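Local coordinates for protein beta-galactosidase/beta-glucuronidase (Faecalibacterium prausnitzii L2-6, PDB 6MVF) that binds flavin mononucleotide and probably hydrolyses beta-glucuronide linkages, as a beta-glucuronidase of glycosyl hydrolase family 2 from a human gut bacterium, at residues Thr186-Ala191 with Asp424-Thr429; Trp246-Pro251 with Thr294-Val299. All coordinates share one frame; numbering follows the deposited sequence.

How the contacts relate
Both contacts join the family 2 beta-sandwich region to the TIM barrel. Contact 1 lies at the surface and sets strand 183-189 against the turn leading into barrel strand 428-433. Contact 2 is buried and sets the loop 246-251 against the start of barrel strand 292-300. Their centres are about 17 Å apart and they do not touch. Along the chain, contact 2 is nested within contact 1. Both meet through methyl groups. Contact 1 pairs two threonines beside a lysine, and polar bonds hold its turn from behind. Contact 2 uses a methionine methyl against threonine and leucine. Contact 1 is near the flavin; contact 2 is away from it.

Contact 1 (Thr186-Ala191 with Asp424-Thr429); sequences TPKPTA and DPTRLT
T186 and T426 meet where a strand of the family 2 beta-sandwich region faces an alpha-beta loop of the TIM barrel. The loop is a type I turn from D424 to R427, between helix 407-423 and strand 428-433. The tight part is one methyl pair: T186 CG2 lies 3.7 Å from T426 CG2, and the two side chains cross obliquely. In T186, CG2 is anti to the backbone N and turns to the loop, while OG1 hydrogen-bonds to the hydroxyl of Y386, a residue of the FMN pocket. The side chain of T186 is about 8 Å from the bound flavin.

The loose side is at K188. This exposed lysine extends toward T426, and K188 NZ stays 4.3 Å from T426 CG2. The approach is a weak one and carries no polar bond.

Behind the methyl, the turn is held firmly. T426 OG1 sits between its own backbone N and carbonyl carbon (chi1 80°). From there T426 OG1 bonds D424 OD1 at 2.6 Å, on its syn lone pair. T426 N reaches the same oxygen from above the carboxylate plane, closing an Asx turn. A valine here, which lacks the hydroxyl, would probably leave D424 OD1 with the backbone N of this residue as its one donor from the turn and the turn less firmly held behind the methyl contact. W394 NE1 also bonds the carboxylate, at OD2. R427 completes the grip on D424 with a salt bridge and makes a cation-pi contact with Y386, so this tyrosine touches both sides of the interface. The R427 NH1 to D424 OD2 bond is 3.0 Å long and nearly straight at 171°, with OD2 almost in the guanidinium plane but NH1 40° out of the carboxylate plane.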
loop_
_atom_site.group_PDB
_atom_site.type_symbol
_atom_site.label_atom_id
_atom_site.label_comp_id
_atom_site.label_asym_id
_atom_site.label_seq_id
_atom_site.Cartn_x
_atom_site.Cartn_y
_atom_site.Cartn_z
ATOM N N THR A 186 23.730 -25.344 -2.553
ATOM C CA THR A 186 23.227 -26.691 -2.762
ATOM C C THR A 186 22.585 -27.190 -1.480
ATOM O O THR A 186 23.289 -27.597 -0.551
ATOM C CB THR A 186 24.362 -27.619 -3.202
ATOM O OG1 THR A 186 25.019 -27.058 -4.349
ATOM C CG2 THR A 186 23.828 -28.999 -3.543
ATOM N N PRO A 187 21.264 -27.144 -1.359
ATOM C CA PRO A 187 20.602 -27.679 -0.165
ATOM C C PRO A 187 20.294 -29.160 -0.311
ATOM O O PRO A 187 19.819 -29.616 -1.350
ATOM C CB PRO A 187 19.300 -26.859 -0.091
ATOM C CG PRO A 187 19.448 -25.738 -1.144
ATOM C CD PRO A 187 20.356 -26.312 -2.167
ATOM N N LYS A 188 20.546 -29.925 0.751
ATOM C CA LYS A 188 20.185 -31.346 0.719
ATOM C C LYS A 188 19.591 -31.797 2.049
ATOM O O LYS A 188 20.106 -31.439 3.123
ATOM C CB LYS A 188 21.380 -32.252 0.376
ATOM C CG LYS A 188 21.886 -32.099 -1.044
ATOM C CD LYS A 188 23.136 -32.927 -1.276
ATOM C CE LYS A 188 23.674 -32.767 -2.699
ATOM N NZ LYS A 188 22.822 -33.453 -3.702
ATOM N N PRO A 189 18.520 -32.588 2.003
ATOM C CA PRO A 189 17.967 -33.152 3.242
ATOM C C PRO A 189 18.924 -34.160 3.852
ATOM O O PRO A 189 19.722 -34.796 3.164
ATOM C CB PRO A 189 16.669 -33.819 2.778
ATOM C CG PRO A 189 16.915 -34.130 1.325
ATOM C CD PRO A 189 17.749 -32.986 0.811
ATOM N N THR A 190 18.859 -34.281 5.166
ATOM C CA THR A 190 19.700 -35.199 5.914
ATOM C C THR A 190 18.819 -36.250 6.575
ATOM O O THR A 190 17.635 -36.020 6.840
ATOM C CB THR A 190 20.523 -34.458 6.979
ATOM O OG1 THR A 190 19.654 -34.031 8.045
ATOM C CG2 THR A 190 21.214 -33.232 6.369
ATOM N N ALA A 191 19.409 -37.412 6.853
ATOM C CA ALA A 191 18.627 -38.490 7.451
ATOM C C ALA A 191 17.950 -38.043 8.743
ATOM O O ALA A 191 16.778 -38.358 8.967
ATOM C CB ALA A 191 19.511 -39.710 7.696
ATOM N N ASP A 424 26.574 -28.818 -12.616
ATOM C CA ASP A 424 25.472 -29.038 -11.682
ATOM C C ASP A 424 25.102 -30.510 -11.676
ATOM O O ASP A 424 24.201 -30.952 -12.404
ATOM C CB ASP A 424 24.265 -28.177 -12.042
ATOM C CG ASP A 424 23.076 -28.431 -11.136
ATOM O OD1 ASP A 424 23.251 -29.036 -10.047
ATOM O OD2 ASP A 424 21.952 -28.027 -11.511
ATOM N N PRO A 425 25.777 -31.309 -10.855
ATOM C CA PRO A 425 25.397 -32.727 -10.751
ATOM C C PRO A 425 24.125 -32.966 -9.951
ATOM O O PRO A 425 23.639 -34.105 -9.915
ATOM C CB PRO A 425 26.619 -33.364 -10.070
ATOM C CG PRO A 425 27.297 -32.227 -9.341
ATOM C CD PRO A 425 27.059 -31.008 -10.191
ATOM N N THR A 426 23.566 -31.935 -9.325
ATOM C CA THR A 426 22.379 -32.081 -8.498
ATOM C C THR A 426 21.088 -32.086 -9.308
ATOM O O THR A 426 20.009 -32.176 -8.716
ATOM C CB THR A 426 22.294 -30.948 -7.453
ATOM O OG1 THR A 426 21.766 -29.769 -8.070
ATOM C CG2 THR A 426 23.649 -30.615 -6.845
ATOM N N ARG A 427 21.146 -31.969 -10.628
ATOM C CA ARG A 427 19.928 -31.955 -11.418
ATOM C C ARG A 427 20.009 -32.950 -12.571
ATOM O O ARG A 427 21.091 -33.308 -13.050
ATOM C CB ARG A 427 19.613 -30.541 -11.946
ATOM C CG ARG A 427 19.149 -29.569 -10.852
ATOM C CD ARG A 427 18.861 -28.196 -11.421
ATOM N NE ARG A 427 18.217 -27.293 -10.463
ATOM C CZ ARG A 427 18.865 -26.484 -9.632
ATOM N NH1 ARG A 427 20.190 -26.467 -9.611
ATOM N NH2 ARG A 427 18.180 -25.689 -8.823
ATOM N N LEU A 428 18.828 -33.394 -12.993
ATOM C CA LEU A 428 18.679 -34.296 -14.126
ATOM C C LEU A 428 18.719 -33.534 -15.445
ATOM O O LEU A 428 18.228 -32.407 -15.541
ATOM C CB LEU A 428 17.360 -35.054 -13.997
ATOM C CG LEU A 428 17.273 -35.873 -12.713
ATOM C CD1 LEU A 428 15.904 -36.473 -12.582
ATOM C CD2 LEU A 428 18.365 -36.957 -12.673
ATOM N N THR A 429 19.298 -34.151 -16.470
ATOM C CA THR A 429 19.228 -33.608 -17.821
ATOM C C THR A 429 18.104 -34.292 -18.596
ATOM O O THR A 429 17.750 -35.446 -18.327
ATOM C CB THR A 429 20.562 -33.763 -18.564
ATOM O OG1 THR A 429 20.942 -35.144 -18.611
ATOM C CG2 THR A 429 21.655 -32.990 -17.843
#

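Contact 2 (Trp246-Pro251 with Thr294-Val299); sequences WSMDEP and TPLRGV
The buried junction between the family 2 beta-sandwich region and the TIM barrel is joined here by one methionine methyl. M248 lies in the loop between strands 236-240 and 254-262. Its CE meets T294 and L296 at the start of barrel strand 292-300.

The contact is apolar. M248 CE is 3.8 Å from L296 CD2, and these two side chains cross at about a right angle. M248 CE is also 4.0 Å from T294 CG2, and here the side chains reach toward each other, tip to tip. The methionine chain bends at chi2 (81°) and again at chi3 (71°), which brings CE rather than the sulfur to the barrel residues. In T294, CG2 faces the methionine, while OG1 donates a hydrogen bond to E292 O. I289 touches both M248 and T294, and A353 of strand 353-357 touches both M248 and L296, so the methyl contact is enclosed by further apolar side chains.

The loop is shaped by its own bonds. E250 N donates to S247 OG at 3.2 Å, an ST motif, and S247 N bonds E250 O at 3.0 Å. At the start of the segment 246-251, the W246 ring has M248 N 4.2 Å above one face, offset toward the rim. W246 NE1 bonds D348 O, a further link to the barrel.

On the strand, R297 turns back on its neighbours. R297 NH1 bonds L296 O at 2.9 Å, from above the carbonyl plane. P295 CB lies 3.7 Å over the centre of the R297 guanidinium face. L296 and G298 pair with S530 of strand 529-532. That pairing closes the ring of parallel strands, first to last, as in a TIM barrel.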
loop_
_atom_site.group_PDB
_atom_site.type_symbol
_atom_site.label_atom_id
_atom_site.label_comp_id
_atom_site.label_asym_id
_atom_site.label_seq_id
_atom_site.Cartn_x
_atom_site.Cartn_y
_atom_site.Cartn_z
ATOM N N TRP A 246 10.935 -28.325 0.619
ATOM C CA TRP A 246 10.258 -27.711 -0.521
ATOM C C TRP A 246 9.561 -28.779 -1.377
ATOM O O TRP A 246 10.165 -29.802 -1.724
ATOM C CB TRP A 246 11.276 -26.931 -1.366
ATOM C CG TRP A 246 10.660 -26.154 -2.499
ATOM C CD1 TRP A 246 10.305 -24.838 -2.486
ATOM C CD2 TRP A 246 10.304 -26.648 -3.801
ATOM N NE1 TRP A 246 9.760 -24.477 -3.693
ATOM C CE2 TRP A 246 9.743 -25.574 -4.516
ATOM C CE3 TRP A 246 10.407 -27.893 -4.430
ATOM C CZ2 TRP A 246 9.288 -25.706 -5.833
ATOM C CZ3 TRP A 246 9.964 -28.020 -5.729
ATOM C CH2 TRP A 246 9.406 -26.933 -6.419
ATOM N N SER A 247 8.294 -28.539 -1.724
ATOM C CA SER A 247 7.615 -29.340 -2.746
ATOM C C SER A 247 6.617 -28.448 -3.471
ATOM O O SER A 247 6.388 -27.309 -3.074
ATOM C CB SER A 247 6.918 -30.570 -2.150
ATOM O OG SER A 247 5.715 -30.212 -1.490
ATOM N N MET A 248 6.037 -28.965 -4.562
ATOM C CA MET A 248 5.044 -28.188 -5.317
ATOM C C MET A 248 3.823 -27.861 -4.468
ATOM O O MET A 248 3.251 -26.773 -4.601
ATOM C CB MET A 248 4.612 -28.927 -6.594
ATOM C CG MET A 248 5.734 -29.084 -7.616
ATOM S SD MET A 248 6.860 -30.462 -7.248
ATOM C CE MET A 248 5.747 -31.835 -7.615
ATOM N N ASP A 249 3.427 -28.771 -3.576
ATOM C CA ASP A 249 2.300 -28.508 -2.691
ATOM C C ASP A 249 2.656 -27.587 -1.514
ATOM O O ASP A 249 1.813 -26.790 -1.084
ATOM C CB ASP A 249 1.728 -29.832 -2.195
ATOM C CG ASP A 249 0.793 -30.463 -3.207
ATOM O OD1 ASP A 249 0.272 -29.724 -4.091
ATOM O OD2 ASP A 249 0.582 -31.694 -3.124
ATOM N N GLU A 250 3.888 -27.682 -0.981
ATOM C CA GLU A 250 4.380 -26.842 0.118
ATOM C C GLU A 250 5.734 -26.256 -0.261
ATOM O O GLU A 250 6.783 -26.787 0.125
ATOM C CB GLU A 250 4.527 -27.642 1.411
ATOM C CG GLU A 250 3.236 -28.032 2.112
ATOM C CD GLU A 250 3.496 -28.568 3.535
ATOM O OE1 GLU A 250 3.806 -27.751 4.453
ATOM O OE2 GLU A 250 3.416 -29.812 3.723
ATOM N N PRO A 251 5.754 -25.176 -1.021
ATOM C CA PRO A 251 7.054 -24.635 -1.479
ATOM C C PRO A 251 7.776 -23.805 -0.422
ATOM O O PRO A 251 7.989 -22.598 -0.577
ATOM C CB PRO A 251 6.640 -23.793 -2.691
ATOM C CG PRO A 251 5.272 -23.304 -2.293
ATOM C CD PRO A 251 4.624 -24.497 -1.670
ATOM N N THR A 294 4.865 -38.810 -7.155
ATOM C CA THR A 294 4.103 -37.622 -7.534
ATOM C C THR A 294 4.198 -37.424 -9.038
ATOM O O THR A 294 5.097 -36.730 -9.531
ATOM C CB THR A 294 4.610 -36.375 -6.807
ATOM O OG1 THR A 294 4.727 -36.649 -5.409
ATOM C CG2 THR A 294 3.658 -35.198 -7.012
ATOM N N PRO A 295 3.284 -38.015 -9.805
ATOM C CA PRO A 295 3.345 -37.834 -11.263
ATOM C C PRO A 295 3.290 -36.349 -11.617
ATOM O O PRO A 295 2.493 -35.594 -11.053
ATOM C CB PRO A 295 2.116 -38.602 -11.768
ATOM C CG PRO A 295 1.847 -39.631 -10.712
ATOM C CD PRO A 295 2.208 -38.943 -9.403
ATOM N N LEU A 296 4.188 -35.929 -12.522
ATOM C CA LEU A 296 4.240 -34.549 -13.001
ATOM C C LEU A 296 3.244 -34.355 -14.143
ATOM O O LEU A 296 3.392 -34.956 -15.212
ATOM C CB LEU A 296 5.650 -34.193 -13.462
ATOM C CG LEU A 296 6.714 -34.093 -12.361
ATOM C CD1 LEU A 296 7.919 -33.336 -12.859
ATOM C CD2 LEU A 296 6.145 -33.440 -11.075
ATOM N N ARG A 297 2.233 -33.518 -13.922
ATOM C CA ARG A 297 1.193 -33.253 -14.910
ATOM C C ARG A 297 1.049 -31.743 -15.062
ATOM O O ARG A 297 0.581 -31.057 -14.141
ATOM C CB ARG A 297 -0.132 -33.907 -14.498
ATOM C CG ARG A 297 -0.051 -35.430 -14.287
ATOM C CD ARG A 297 0.418 -36.149 -15.582
ATOM N NE ARG A 297 0.446 -37.607 -15.484
ATOM C CZ ARG A 297 1.557 -38.347 -15.472
ATOM N NH1 ARG A 297 2.756 -37.784 -15.543
ATOM N NH2 ARG A 297 1.471 -39.665 -15.381
ATOM N N GLY A 298 1.461 -31.214 -16.208
ATOM C CA GLY A 298 1.460 -29.777 -16.362
ATOM C C GLY A 298 1.456 -29.254 -17.783
ATOM O O GLY A 298 0.816 -29.824 -18.674
ATOM N N VAL A 299 2.159 -28.135 -17.996
ATOM C CA VAL A 299 2.007 -27.328 -19.200
ATOM C C VAL A 299 3.357 -26.717 -19.554
ATOM O O VAL A 299 4.289 -26.694 -18.751
ATOM C CB VAL A 299 0.927 -26.216 -19.012
ATOM C CG1 VAL A 299 -0.391 -26.804 -18.575
ATOM C CG2 VAL A 299 1.362 -25.204 -17.981
#